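PDB 6BVD: light Chain from Clostridium botulinum, which acts as the zinc-dependent protease domain of the mosaic botulinum neurotoxin type HA and probably cleaves a neuronal SNARE protein. Local coordinates for residues Y174-Y177 with Q178-A182; L54-D57 with P58-N62. One frame throughout, in Å; residues are numbered along the deposited sequence.

Interaction 1 (Y174-Y177 with Q178-A182); sequences YSPY and QSMEA
Tyr174 and Ala182 pair through their backbones, and between them the chain folds back on itself. Tyr174 N donates to Ala182 O over 3.0 Å. In return Ala182 N donates to Tyr174 O over 2.8 Å, and this bond is almost straight at 178°. The two residues form a single antiparallel hydrogen-bonded bridge. A further backbone bond closes the far end, where Met180 N reaches Tyr177 O at 3.0 Å.

The side chain of Ser175 ties the two limbs together. Its OG stands anti to the backbone N (chi1 -177°), which turns it toward the returning limb of the loop. It donates to Met180 O over 2.6 Å, in the carbonyl plane. A water donates to the same OG and accepts from Ser179 N, and so links Ser175 to the turn residue Ser179.

Together these bonds describe a hairpin-like loop. Its tip is a type I' beta turn from Tyr177 to Met180, with Gln178 and Ser179 at the corners and both at positive phi. The loop lies at the surface, between strands 168-171 and 193-196.

Apolar contacts gather on the Tyr177 ring. Met180 lies alongside it and points the same way. The thioether chain is bent at chi3 (-41°), which brings CE to 3.3 Å from Tyr177 CE2. Met180 SD sits 5.0 Å from the centroid of the Tyr177 ring in an oblique Met-aromatic contact. One face of that ring also meets Pro176 CG, offset toward the rim. Pro176 CD lies over one face of the Tyr174 ring, again toward the rim. At the bridge, Ala182 CB approaches Tyr174 CB at 4.1 Å. The side chains of Met180 and Ala182 also touch Tyr124 in another loop.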
ATOM      1  N   TYR A 174       1.212  -6.334 -38.764  1.00 24.83           N
ATOM      2  CA  TYR A 174       2.378  -6.099 -39.630  1.00 34.91           C
ATOM      3  C   TYR A 174       1.937  -6.079 -41.094  1.00 33.64           C
ATOM      4  O   TYR A 174       1.175  -6.944 -41.528  1.00 34.00           O
ATOM      5  CB  TYR A 174       3.455  -7.183 -39.395  1.00 27.95           C
ATOM      6  CG  TYR A 174       4.672  -7.136 -40.294  1.00 27.37           C
ATOM      7  CD1 TYR A 174       5.462  -5.989 -40.377  1.00 27.98           C
ATOM      8  CD2 TYR A 174       5.068  -8.255 -41.027  1.00 31.22           C
ATOM      9  CE1 TYR A 174       6.586  -5.946 -41.197  1.00 31.53           C
ATOM     10  CE2 TYR A 174       6.207  -8.226 -41.842  1.00 31.70           C
ATOM     11  CZ  TYR A 174       6.958  -7.065 -41.928  1.00 32.98           C
ATOM     12  OH  TYR A 174       8.084  -7.004 -42.739  1.00 34.56           O
ATOM     13  N   SER A 175       2.387  -5.076 -41.840  1.00 32.97           N
ATOM     14  CA  SER A 175       2.130  -5.042 -43.257  1.00 30.43           C
ATOM     15  C   SER A 175       3.404  -4.757 -44.030  1.00 32.78           C
ATOM     16  O   SER A 175       3.725  -3.597 -44.257  1.00 34.59           O
ATOM     17  CB  SER A 175       1.080  -4.011 -43.619  1.00 35.54           C
ATOM     18  OG  SER A 175       0.857  -4.099 -45.030  1.00 34.29           O
ATOM     19  N   PRO A 176       4.089  -5.822 -44.487  1.00 32.99           N
ATOM     20  CA  PRO A 176       5.385  -5.721 -45.190  1.00 37.41           C
ATOM     21  C   PRO A 176       5.273  -5.005 -46.544  1.00 42.43           C
ATOM     22  O   PRO A 176       6.055  -4.110 -46.884  1.00 39.29           O
ATOM     23  CB  PRO A 176       5.815  -7.179 -45.393  1.00 36.08           C
ATOM     24  CG  PRO A 176       4.617  -8.023 -45.096  1.00 39.29           C
ATOM     25  CD  PRO A 176       3.610  -7.208 -44.337  1.00 36.31           C
ATOM     26  N   TYR A 177       4.273  -5.416 -47.316  1.00 37.69           N
ATOM     27  CA  TYR A 177       4.065  -4.887 -48.643  1.00 35.75           C
ATOM     28  C   TYR A 177       2.689  -5.292 -49.137  1.00 40.04           C
ATOM     29  O   TYR A 177       2.016  -6.121 -48.508  1.00 31.58           O
ATOM     30  CB  TYR A 177       5.159  -5.391 -49.589  1.00 36.71           C
ATOM     31  CG  TYR A 177       5.517  -6.849 -49.379  1.00 45.60           C
ATOM     32  CD1 TYR A 177       6.690  -7.212 -48.730  1.00 53.88           C
ATOM     33  CD2 TYR A 177       4.688  -7.862 -49.835  1.00 55.89           C
ATOM     34  CE1 TYR A 177       7.019  -8.556 -48.528  1.00 61.97           C
ATOM     35  CE2 TYR A 177       5.014  -9.199 -49.649  1.00 63.10           C
ATOM     36  CZ  TYR A 177       6.174  -9.543 -48.996  1.00 67.21           C
ATOM     37  OH  TYR A 177       6.460 -10.885 -48.820  1.00 72.32           O
ATOM     38  N   GLN A 178       2.278  -4.674 -50.241  1.00 39.96           N
ATOM     39  CA  GLN A 178       1.032  -4.999 -50.942  1.00 33.51           C
ATOM     40  C   GLN A 178      -0.216  -5.046 -50.073  1.00 40.97           C
ATOM     41  O   GLN A 178      -1.152  -5.807 -50.380  1.00 41.75           O
ATOM     42  CB  GLN A 178       1.184  -6.330 -51.670  1.00 32.41           C
ATOM     43  CG  GLN A 178       2.210  -6.301 -52.801  1.00 35.72           C
ATOM     44  CD  GLN A 178       2.098  -7.514 -53.694  1.00 38.59           C
ATOM     45  OE1 GLN A 178       1.060  -7.721 -54.350  1.00 41.62           O
ATOM     46  NE2 GLN A 178       3.126  -8.365 -53.682  1.00 33.25           N
ATOM     47  N   SER A 179      -0.243  -4.218 -49.027  1.00 34.60           N
ATOM     48  CA  SER A 179      -1.401  -4.073 -48.136  1.00 36.35           C
ATOM     49  C   SER A 179      -1.703  -5.347 -47.351  1.00 31.30           C
ATOM     50  O   SER A 179      -2.727  -5.449 -46.696  1.00 35.47           O
ATOM     51  CB  SER A 179      -2.650  -3.666 -48.931  1.00 40.46           C
ATOM     52  OG  SER A 179      -2.457  -2.437 -49.600  1.00 48.30           O
ATOM     53  N   MET A 180      -0.807  -6.312 -47.446  1.00 22.20           N
ATOM     54  CA  MET A 180      -0.895  -7.554 -46.714  1.00 32.01           C
ATOM     55  C   MET A 180      -0.979  -7.333 -45.199  1.00 39.11           C
ATOM     56  O   MET A 180      -0.402  -6.377 -44.672  1.00 38.17           O
ATOM     57  CB  MET A 180       0.329  -8.375 -47.069  1.00 35.04           C
ATOM     58  CG  MET A 180       0.238  -9.862 -46.877  1.00 52.51           C
ATOM     59  SD  MET A 180       1.778 -10.503 -47.550  1.00 84.50           S
ATOM     60  CE  MET A 180       1.811  -9.435 -48.951  1.00 30.31           C
ATOM     61  N   GLU A 181      -1.639  -8.235 -44.477  1.00 39.30           N
ATOM     62  CA  GLU A 181      -1.770  -8.057 -43.027  1.00 33.27           C
ATOM     63  C   GLU A 181      -1.470  -9.334 -42.256  1.00 33.69           C
ATOM     64  O   GLU A 181      -2.102 -10.371 -42.454  1.00 32.18           O
ATOM     65  CB  GLU A 181      -3.163  -7.534 -42.667  1.00 33.91           C
ATOM     66  CG  GLU A 181      -3.369  -6.097 -43.066  1.00 35.69           C
ATOM     67  CD  GLU A 181      -4.650  -5.489 -42.521  1.00 47.66           C
ATOM     68  OE1 GLU A 181      -5.262  -6.083 -41.612  1.00 56.32           O
ATOM     69  OE2 GLU A 181      -5.051  -4.414 -43.018  1.00 50.85           O
ATOM     70  N   ALA A 182      -0.431  -9.260 -41.436  1.00 34.14           N
ATOM     71  CA  ALA A 182      -0.098 -10.333 -40.524  1.00 31.89           C
ATOM     72  C   ALA A 182      -0.605  -9.965 -39.138  1.00 31.72           C
ATOM     73  O   ALA A 182      -0.496  -8.800 -38.702  1.00 30.99           O
ATOM     74  CB  ALA A 182       1.396 -10.577 -40.501  1.00 36.10           C
TER
HETATM   75  O   HOH W   1       1.546  -2.605 -47.212  1.00 41.96           O

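Interaction 2 (L54-D57 with P58-N62); sequences LGID and PSLFN
Asp57 meets Ser59 and Leu60 through both its carboxylate and its backbone carbonyl, at the start of the 3-10 segment 58-61. The side-chain bonds go to Ser59. Ser59 OG donates to Asp57 OD2 over 3.1 Å and comes from above the carboxylate plane. Ser59 N points at Asp57 OD1, but at 3.4 Å this bond is weak. With CG anti to the backbone N (chi1 176°), the carboxylate turns toward Ser59 and can meet both donors.

The backbone bond runs from Leu60 N to Asp57 O at 3.0 Å. The donor lies well above the carbonyl plane, 43° out of it.

Apolar contacts flank the turn. Ile56 CG2 meets Phe61 CE1 at 3.8 Å, and the two side chains cross at about a right angle. Ile56 CG2 also comes within 4.2 Å of Leu60 CD1, which packs on Asp57 CB as well. The Phe61 ring also takes a cation-pi contact from Arg53.

One residue, Ser59, thus offers both its hydroxyl and its N-H to the carboxylate, while Leu60 N uses the backbone carbonyl. The two donors would probably favour the charged form of Asp57, though only modestly, since one bond is weak and the other out of plane.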
ATOM      1  N   LEU A  54      -6.547   6.850 -32.047  1.00 33.89           N
ATOM      2  CA  LEU A  54      -6.107   6.366 -33.357  1.00 39.48           C
ATOM      3  C   LEU A  54      -7.199   5.662 -34.197  1.00 39.43           C
ATOM      4  O   LEU A  54      -7.819   4.684 -33.759  1.00 37.58           O
ATOM      5  CB  LEU A  54      -4.913   5.430 -33.203  1.00 36.09           C
ATOM      6  CG  LEU A  54      -4.520   4.944 -34.597  1.00 40.27           C
ATOM      7  CD1 LEU A  54      -3.493   5.881 -35.229  1.00 35.40           C
ATOM      8  CD2 LEU A  54      -4.021   3.543 -34.533  1.00 41.32           C
ATOM      9  N   GLY A  55      -7.398   6.145 -35.425  1.00 37.18           N
ATOM     10  CA  GLY A  55      -8.348   5.523 -36.335  1.00 36.58           C
ATOM     11  C   GLY A  55      -9.801   5.791 -36.000  1.00 41.45           C
ATOM     12  O   GLY A  55     -10.710   5.171 -36.568  1.00 44.58           O
ATOM     13  N   ILE A  56     -10.034   6.731 -35.095  1.00 43.62           N
ATOM     14  CA  ILE A  56     -11.382   6.967 -34.597  1.00 43.47           C
ATOM     15  C   ILE A  56     -11.917   8.321 -35.044  1.00 48.08           C
ATOM     16  O   ILE A  56     -11.308   9.360 -34.782  1.00 48.52           O
ATOM     17  CB  ILE A  56     -11.424   6.896 -33.043  1.00 38.45           C
ATOM     18  CG1 ILE A  56     -11.020   5.502 -32.550  1.00 43.21           C
ATOM     19  CG2 ILE A  56     -12.804   7.287 -32.515  1.00 36.10           C
ATOM     20  CD1 ILE A  56     -11.126   5.355 -31.055  1.00 41.99           C
ATOM     21  N   ASP A  57     -13.073   8.295 -35.699  1.00 57.58           N
ATOM     22  CA  ASP A  57     -13.783   9.510 -36.079  1.00 62.93           C
ATOM     23  C   ASP A  57     -13.984  10.391 -34.845  1.00 59.36           C
ATOM     24  O   ASP A  57     -14.626   9.969 -33.879  1.00 61.48           O
ATOM     25  CB  ASP A  57     -15.117   9.136 -36.743  1.00 71.00           C
ATOM     26  CG  ASP A  57     -15.975  10.342 -37.099  1.00 72.95           C
ATOM     27  OD1 ASP A  57     -15.463  11.478 -37.168  1.00 72.74           O
ATOM     28  OD2 ASP A  57     -17.183  10.135 -37.340  1.00 74.22           O
ATOM     29  N   PRO A  58     -13.412  11.613 -34.865  1.00 49.16           N
ATOM     30  CA  PRO A  58     -13.398  12.527 -33.715  1.00 44.80           C
ATOM     31  C   PRO A  58     -14.781  12.968 -33.245  1.00 51.22           C
ATOM     32  O   PRO A  58     -14.943  13.391 -32.094  1.00 51.87           O
ATOM     33  CB  PRO A  58     -12.607  13.733 -34.233  1.00 44.23           C
ATOM     34  CG  PRO A  58     -11.799  13.206 -35.354  1.00 48.74           C
ATOM     35  CD  PRO A  58     -12.663  12.167 -36.005  1.00 46.78           C
ATOM     36  N   SER A  59     -15.771  12.869 -34.125  1.00 58.09           N
ATOM     37  CA  SER A  59     -17.121  13.275 -33.777  1.00 51.14           C
ATOM     38  C   SER A  59     -17.705  12.283 -32.778  1.00 41.90           C
ATOM     39  O   SER A  59     -18.629  12.608 -32.065  1.00 42.62           O
ATOM     40  CB  SER A  59     -17.998  13.373 -35.031  1.00 52.77           C
ATOM     41  OG  SER A  59     -18.500  12.100 -35.400  1.00 51.36           O
ATOM     42  N   LEU A  60     -17.131  11.086 -32.698  1.00 44.61           N
ATOM     43  CA  LEU A  60     -17.665  10.064 -31.806  1.00 46.00           C
ATOM     44  C   LEU A  60     -17.393  10.349 -30.329  1.00 40.51           C
ATOM     45  O   LEU A  60     -18.066   9.782 -29.463  1.00 39.88           O
ATOM     46  CB  LEU A  60     -17.109   8.688 -32.176  1.00 47.64           C
ATOM     47  CG  LEU A  60     -17.504   8.188 -33.573  1.00 53.36           C
ATOM     48  CD1 LEU A  60     -16.765   6.892 -33.939  1.00 49.33           C
ATOM     49  CD2 LEU A  60     -19.015   8.021 -33.686  1.00 49.37           C
ATOM     50  N   PHE A  61     -16.450  11.243 -30.034  1.00 36.48           N
ATOM     51  CA  PHE A  61     -16.118  11.562 -28.640  1.00 40.52           C
ATOM     52  C   PHE A  61     -17.210  12.399 -27.996  1.00 41.47           C
ATOM     53  O   PHE A  61     -17.278  12.495 -26.773  1.00 31.99           O
ATOM     54  CB  PHE A  61     -14.781  12.289 -28.533  1.00 36.78           C
ATOM     55  CG  PHE A  61     -13.597  11.381 -28.700  1.00 35.65           C
ATOM     56  CD1 PHE A  61     -13.136  11.043 -29.972  1.00 31.32           C
ATOM     57  CD2 PHE A  61     -12.963  10.846 -27.597  1.00 29.06           C
ATOM     58  CE1 PHE A  61     -12.068  10.193 -30.133  1.00 32.59           C
ATOM     59  CE2 PHE A  61     -11.895  10.008 -27.749  1.00 32.55           C
ATOM     60  CZ  PHE A  61     -11.441   9.673 -29.013  1.00 31.96           C
ATOM     61  N   ASN A  62     -18.049  13.011 -28.830  1.00 39.34           N
ATOM     62  CA  ASN A  62     -19.113  13.861 -28.341  1.00 44.68           C
ATOM     63  C   ASN A  62     -20.461  13.572 -29.015  1.00 55.29           C
ATOM     64  O   ASN A  62     -21.012  14.443 -29.693  1.00 51.54           O
ATOM     65  CB  ASN A  62     -18.737  15.320 -28.554  1.00 38.95           C
ATOM     66  CG  ASN A  62     -19.583  16.252 -27.744  1.00 48.78           C
ATOM     67  OD1 ASN A  62     -20.114  15.876 -26.692  1.00 49.76           O
ATOM     68  ND2 ASN A  62     -19.765  17.467 -28.245  1.00 51.55           N
TER

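How the interactions relate
Both contacts are local and lie at the surface, in different loops of the protease fold. Interaction 1 sits between strands 168-171 and 193-196. Interaction 2 follows strand 45-48 and leads toward helix 65-70. All these strands belong to one mixed sheet, but the two contacts do not touch, and their nearest atoms are about 12 Å apart. Each has one buried residue, Ala182 in the first and Phe61 in the second. Their chemistry differs. Interaction 1 relies on backbone pairing, a serine hydroxyl and a water, with no charged group in its bonds. Interaction 2 adds a carboxylate, which accepts from a serine at the start of a short 3-10 segment.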